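Local structure of precorrin-3 methylase (Rhodobacter capsulatus, 3NUT) at residues F149-R161 / Q179-C191. The protein probably transfers a methyl group from S-adenosyl-L-methionine to a precorrin intermediate during cobalamin (vitamin B12) biosynthesis. Sequence-based numbering, arbitrary orientation.
Sequences FEILEKRLRHAAR and QFTRVLEILREEC
Arg-157 and Arg-161 of helix 149-161 meet Glu-189 and Glu-190 of helix 179-190 in a salt-bridge network. The two helices run roughly parallel, 33° apart, and pack on one face of the mixed sheet in the C-terminal half of this tetrapyrrole methylase. Helix 149-161 joins parallel strands 137-141 and 165-169 in a beta-alpha-beta crossover; helix 179-190 follows and packs beside it.

Arg-161 grips Glu-190 side-on: NE binds OE1 at 3.0 Å and NH2 binds OE2 at 2.9 Å, both on the syn side but tilted out of the carboxylate plane. The anti lone pair of Glu-190 OE2 takes Arg-157 NH1 at 2.8 Å. The bend at chi2 of Glu-190 (-91°) brings its carboxylate back to both arginines. With an alanine here, Arg-161 is likely to lose its two-point partner and Arg-157 NH1 its stronger bond, the weak one to Glu-189 OE1 remaining. Arg-157 NH2 meets Glu-189 OE1 from above the carboxylate plane, and a weak bond joins NE to Glu-153 OE1.

Ile-186 CG2 sits under the centre of the Arg-157 guanidinium, 3.7 Å from its plane. Deeper, Leu-156 CD2 touches Val-183 CG2, and Phe-168 of the strand contacts both residues. At the other end, Gln-179 NE2 bonds to Leu-142 O, while its CG lies at the Phe-149 ring edge. Arg-182 folds over that ring in a cation-pi contact, CZ 3.8 Å from the Phe-149 centroid.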
loop_
_atom_site.group_PDB
_atom_site.type_symbol
_atom_site.label_atom_id
_atom_site.label_comp_id
_atom_site.label_asym_id
_atom_site.label_seq_id
_atom_site.Cartn_x
_atom_site.Cartn_y
_atom_site.Cartn_z
ATOM N N PHE A 149 -17.884 -1.518 17.511
ATOM C CA PHE A 149 -18.474 -1.542 16.160
ATOM C C PHE A 149 -18.833 -0.131 15.652
ATOM O O PHE A 149 -18.715 0.169 14.461
ATOM C CB PHE A 149 -19.700 -2.469 16.113
ATOM C CG PHE A 149 -20.300 -2.594 14.746
ATOM C CD1 PHE A 149 -19.838 -3.560 13.855
ATOM C CD2 PHE A 149 -21.309 -1.721 14.331
ATOM C CE1 PHE A 149 -20.378 -3.661 12.576
ATOM C CE2 PHE A 149 -21.852 -1.817 13.056
ATOM C CZ PHE A 149 -21.386 -2.787 12.180
ATOM N N GLU A 150 -19.258 0.721 16.579
ATOM C CA GLU A 150 -19.539 2.130 16.335
ATOM C C GLU A 150 -18.520 2.823 15.410
ATOM O O GLU A 150 -18.912 3.476 14.440
ATOM C CB GLU A 150 -19.609 2.837 17.688
ATOM C CG GLU A 150 -20.280 4.195 17.693
ATOM C CD GLU A 150 -19.856 5.024 18.906
ATOM O OE1 GLU A 150 -20.715 5.284 19.789
ATOM O OE2 GLU A 150 -18.655 5.388 18.983
ATOM N N ILE A 151 -17.224 2.672 15.698
ATOM C CA ILE A 151 -16.178 3.355 14.922
ATOM C C ILE A 151 -16.003 2.804 13.496
ATOM O O ILE A 151 -15.841 3.565 12.533
ATOM C CB ILE A 151 -14.821 3.339 15.645
ATOM C CG1 ILE A 151 -14.933 3.956 17.055
ATOM C CG2 ILE A 151 -13.729 4.027 14.771
ATOM C CD1 ILE A 151 -15.135 5.487 17.100
ATOM N N LEU A 152 -16.021 1.485 13.370
ATOM C CA LEU A 152 -16.013 0.824 12.066
ATOM C C LEU A 152 -17.133 1.343 11.141
ATOM O O LEU A 152 -16.936 1.523 9.923
ATOM C CB LEU A 152 -16.138 -0.693 12.257
ATOM C CG LEU A 152 -16.167 -1.530 10.987
ATOM C CD1 LEU A 152 -14.973 -1.175 10.099
ATOM C CD2 LEU A 152 -16.212 -3.035 11.297
ATOM N N GLU A 153 -18.302 1.584 11.734
ATOM C CA GLU A 153 -19.461 2.075 10.998
ATOM C C GLU A 153 -19.205 3.513 10.528
ATOM O O GLU A 153 -19.430 3.841 9.357
ATOM C CB GLU A 153 -20.728 1.965 11.861
ATOM C CG GLU A 153 -22.045 2.091 11.073
ATOM C CD GLU A 153 -23.263 2.415 11.948
ATOM O OE1 GLU A 153 -24.390 2.367 11.394
ATOM O OE2 GLU A 153 -23.108 2.731 13.160
ATOM N N LYS A 154 -18.708 4.356 11.430
ATOM C CA LYS A 154 -18.333 5.725 11.067
ATOM C C LYS A 154 -17.320 5.722 9.901
ATOM O O LYS A 154 -17.366 6.594 9.017
ATOM C CB LYS A 154 -17.793 6.480 12.294
ATOM C CG LYS A 154 -17.155 7.856 12.001
ATOM C CD LYS A 154 -16.572 8.521 13.253
ATOM C CE LYS A 154 -15.260 7.864 13.691
ATOM N NZ LYS A 154 -14.587 8.636 14.808
ATOM N N ARG A 155 -16.434 4.722 9.887
ATOM C CA ARG A 155 -15.413 4.627 8.855
ATOM C C ARG A 155 -16.061 4.189 7.549
ATOM O O ARG A 155 -15.818 4.800 6.505
ATOM C CB ARG A 155 -14.277 3.659 9.248
ATOM C CG ARG A 155 -13.410 4.119 10.417
ATOM C CD ARG A 155 -12.228 4.981 9.969
ATOM N NE ARG A 155 -11.517 5.656 11.060
ATOM C CZ ARG A 155 -10.845 5.028 12.032
ATOM N NH1 ARG A 155 -10.813 3.687 12.065
ATOM N NH2 ARG A 155 -10.198 5.742 12.971
ATOM N N LEU A 156 -16.884 3.144 7.612
ATOM C CA LEU A 156 -17.537 2.638 6.403
ATOM C C LEU A 156 -18.325 3.714 5.684
ATOM O O LEU A 156 -18.082 3.970 4.524
ATOM C CB LEU A 156 -18.457 1.466 6.706
ATOM C CG LEU A 156 -17.966 0.021 6.688
ATOM C CD1 LEU A 156 -16.690 -0.186 5.843
ATOM C CD2 LEU A 156 -17.777 -0.447 8.089
ATOM N N ARG A 157 -19.241 4.371 6.394
ATOM C CA ARG A 157 -20.125 5.384 5.778
ATOM C C ARG A 157 -19.388 6.579 5.183
ATOM O O ARG A 157 -19.778 7.079 4.119
ATOM C CB ARG A 157 -21.226 5.852 6.747
ATOM C CG ARG A 157 -22.107 4.713 7.257
ATOM C CD ARG A 157 -23.291 5.236 8.068
ATOM N NE ARG A 157 -24.158 4.135 8.461
ATOM C CZ ARG A 157 -25.113 3.629 7.692
ATOM N NH1 ARG A 157 -25.335 4.147 6.495
ATOM N NH2 ARG A 157 -25.841 2.606 8.122
ATOM N N HIS A 158 -18.323 7.029 5.842
ATOM C CA HIS A 158 -17.533 8.109 5.268
ATOM C C HIS A 158 -16.699 7.742 4.023
ATOM O O HIS A 158 -16.448 8.591 3.161
ATOM C CB HIS A 158 -16.679 8.749 6.336
ATOM C CG HIS A 158 -17.464 9.626 7.247
ATOM N ND1 HIS A 158 -17.864 10.894 6.888
ATOM C CD2 HIS A 158 -17.961 9.407 8.485
ATOM C CE1 HIS A 158 -18.561 11.427 7.873
ATOM N NE2 HIS A 158 -18.632 10.546 8.856
ATOM N N ALA A 159 -16.289 6.485 3.923
ATOM C CA ALA A 159 -15.528 6.030 2.770
ATOM C C ALA A 159 -16.526 5.918 1.615
ATOM O O ALA A 159 -16.257 6.338 0.494
ATOM C CB ALA A 159 -14.859 4.678 3.067
ATOM N N ALA A 160 -17.700 5.386 1.933
ATOM C CA ALA A 160 -18.812 5.345 1.011
ATOM C C ALA A 160 -19.143 6.729 0.476
ATOM O O ALA A 160 -19.283 6.898 -0.736
ATOM C CB ALA A 160 -20.038 4.704 1.667
ATOM N N ARG A 161 -19.242 7.719 1.364
ATOM C CA ARG A 161 -19.754 9.038 0.971
ATOM C C ARG A 161 -18.732 9.877 0.226
ATOM O O ARG A 161 -19.093 10.659 -0.649
ATOM C CB ARG A 161 -20.346 9.809 2.170
ATOM C CG ARG A 161 -21.664 9.235 2.705
ATOM C CD ARG A 161 -22.086 9.885 4.029
ATOM N NE ARG A 161 -23.079 9.079 4.752
ATOM C CZ ARG A 161 -23.527 9.353 5.981
ATOM N NH1 ARG A 161 -23.072 10.407 6.640
ATOM N NH2 ARG A 161 -24.413 8.560 6.566
ATOM N N GLN A 179 -20.337 -9.894 11.687
ATOM C CA GLN A 179 -19.921 -8.492 11.507
ATOM C C GLN A 179 -19.818 -8.055 10.041
ATOM O O GLN A 179 -20.248 -6.959 9.685
ATOM C CB GLN A 179 -18.621 -8.204 12.259
ATOM C CG GLN A 179 -18.287 -6.734 12.384
ATOM C CD GLN A 179 -17.510 -6.454 13.649
ATOM O OE1 GLN A 179 -18.084 -6.385 14.745
ATOM N NE2 GLN A 179 -16.192 -6.302 13.515
ATOM N N PHE A 180 -19.249 -8.917 9.204
ATOM C CA PHE A 180 -19.129 -8.666 7.770
ATOM C C PHE A 180 -20.495 -8.596 7.076
ATOM O O PHE A 180 -20.652 -7.906 6.066
ATOM C CB PHE A 180 -18.268 -9.752 7.130
ATOM C CG PHE A 180 -17.988 -9.533 5.665
ATOM C CD1 PHE A 180 -17.432 -8.341 5.217
ATOM C CD2 PHE A 180 -18.258 -10.529 4.738
ATOM C CE1 PHE A 180 -17.163 -8.140 3.864
ATOM C CE2 PHE A 180 -17.996 -10.333 3.382
ATOM C CZ PHE A 180 -17.444 -9.136 2.946
ATOM N N THR A 181 -21.469 -9.331 7.621
ATOM C CA THR A 181 -22.870 -9.210 7.221
ATOM C C THR A 181 -23.353 -7.778 7.453
ATOM O O THR A 181 -23.987 -7.205 6.567
ATOM C CB THR A 181 -23.769 -10.195 8.005
ATOM O OG1 THR A 181 -23.262 -11.527 7.862
ATOM C CG2 THR A 181 -25.239 -10.136 7.514
ATOM N N ARG A 182 -23.049 -7.201 8.624
ATOM C CA ARG A 182 -23.373 -5.788 8.893
ATOM C C ARG A 182 -22.715 -4.873 7.853
ATOM O O ARG A 182 -23.380 -4.004 7.286
ATOM C CB ARG A 182 -22.963 -5.337 10.300
ATOM C CG ARG A 182 -23.450 -6.188 11.475
ATOM C CD ARG A 182 -24.694 -5.607 12.182
ATOM N NE ARG A 182 -24.472 -4.471 13.102
ATOM C CZ ARG A 182 -24.060 -4.573 14.373
ATOM N NH1 ARG A 182 -23.781 -5.762 14.899
ATOM N NH2 ARG A 182 -23.908 -3.485 15.123
ATOM N N VAL A 183 -21.421 -5.088 7.593
ATOM C CA VAL A 183 -20.663 -4.274 6.632
ATOM C C VAL A 183 -21.270 -4.235 5.225
ATOM O O VAL A 183 -21.331 -3.168 4.614
ATOM C CB VAL A 183 -19.154 -4.698 6.569
ATOM C CG1 VAL A 183 -18.459 -4.113 5.339
ATOM C CG2 VAL A 183 -18.420 -4.283 7.848
ATOM N N LEU A 184 -21.709 -5.384 4.712
ATOM C CA LEU A 184 -22.436 -5.439 3.431
ATOM C C LEU A 184 -23.763 -4.659 3.465
ATOM O O LEU A 184 -24.155 -4.033 2.469
ATOM C CB LEU A 184 -22.695 -6.887 3.017
ATOM C CG LEU A 184 -21.478 -7.718 2.617
ATOM C CD1 LEU A 184 -21.840 -9.173 2.524
ATOM C CD2 LEU A 184 -20.884 -7.228 1.293
ATOM N N GLU A 185 -24.444 -4.717 4.609
ATOM C CA GLU A 185 -25.705 -4.010 4.810
ATOM C C GLU A 185 -25.434 -2.520 4.726
ATOM O O GLU A 185 -26.086 -1.813 3.950
ATOM C CB GLU A 185 -26.356 -4.386 6.165
ATOM C CG GLU A 185 -27.835 -3.958 6.329
ATOM C CD GLU A 185 -28.312 -3.927 7.790
ATOM O OE1 GLU A 185 -29.348 -4.560 8.092
ATOM O OE2 GLU A 185 -27.656 -3.271 8.640
ATOM N N ILE A 186 -24.464 -2.048 5.510
ATOM C CA ILE A 186 -24.050 -0.649 5.438
ATOM C C ILE A 186 -23.730 -0.268 3.986
ATOM O O ILE A 186 -24.078 0.818 3.522
ATOM C CB ILE A 186 -22.799 -0.345 6.301
ATOM C CG1 ILE A 186 -22.831 -1.074 7.654
ATOM C CG2 ILE A 186 -22.608 1.174 6.453
ATOM C CD1 ILE A 186 -23.444 -0.306 8.789
ATOM N N LEU A 187 -23.067 -1.171 3.269
ATOM C CA LEU A 187 -22.626 -0.877 1.913
ATOM C C LEU A 187 -23.803 -0.749 0.960
ATOM O O LEU A 187 -23.894 0.226 0.200
ATOM C CB LEU A 187 -21.625 -1.923 1.415
ATOM C CG LEU A 187 -20.142 -1.747 1.757
ATOM C CD1 LEU A 187 -19.342 -2.810 1.011
ATOM C CD2 LEU A 187 -19.638 -0.342 1.405
ATOM N N ARG A 188 -24.701 -1.731 0.997
ATOM C CA ARG A 188 -25.990 -1.587 0.326
ATOM C C ARG A 188 -26.689 -0.277 0.742
ATOM O O ARG A 188 -27.232 0.421 -0.113
ATOM C CB ARG A 188 -26.876 -2.803 0.556
ATOM C CG ARG A 188 -26.331 -4.052 -0.113
ATOM C CD ARG A 188 -27.225 -5.251 0.113
ATOM N NE ARG A 188 -27.535 -5.476 1.532
ATOM C CZ ARG A 188 -27.224 -6.574 2.216
ATOM N NH1 ARG A 188 -26.582 -7.584 1.635
ATOM N NH2 ARG A 188 -27.563 -6.658 3.491
ATOM N N GLU A 189 -26.623 0.091 2.026
ATOM C CA GLU A 189 -27.251 1.334 2.480
ATOM C C GLU A 189 -26.707 2.552 1.771
ATOM O O GLU A 189 -27.476 3.391 1.323
ATOM C CB GLU A 189 -27.185 1.497 3.997
ATOM C CG GLU A 189 -28.230 0.648 4.718
ATOM C CD GLU A 189 -28.335 0.923 6.213
ATOM O OE1 GLU A 189 -27.837 1.966 6.675
ATOM O OE2 GLU A 189 -28.938 0.093 6.925
ATOM N N GLU A 190 -25.389 2.632 1.625
ATOM C CA GLU A 190 -24.739 3.877 1.180
ATOM C C GLU A 190 -24.306 3.927 -0.293
ATOM O O GLU A 190 -23.876 4.974 -0.775
ATOM C CB GLU A 190 -23.545 4.185 2.086
ATOM C CG GLU A 190 -23.911 4.500 3.519
ATOM C CD GLU A 190 -24.127 5.976 3.764
ATOM O OE1 GLU A 190 -23.725 6.803 2.916
ATOM O OE2 GLU A 190 -24.687 6.321 4.823
ATOM N N CYS A 191 -24.435 2.809 -1.005
ATOM C CA CYS A 191 -23.910 2.690 -2.365
ATOM C C CYS A 191 -24.937 2.178 -3.363
ATOM O O CYS A 191 -25.895 1.500 -2.993
ATOM C CB CYS A 191 -22.707 1.730 -2.380
ATOM S SG CYS A 191 -21.305 2.187 -1.312
#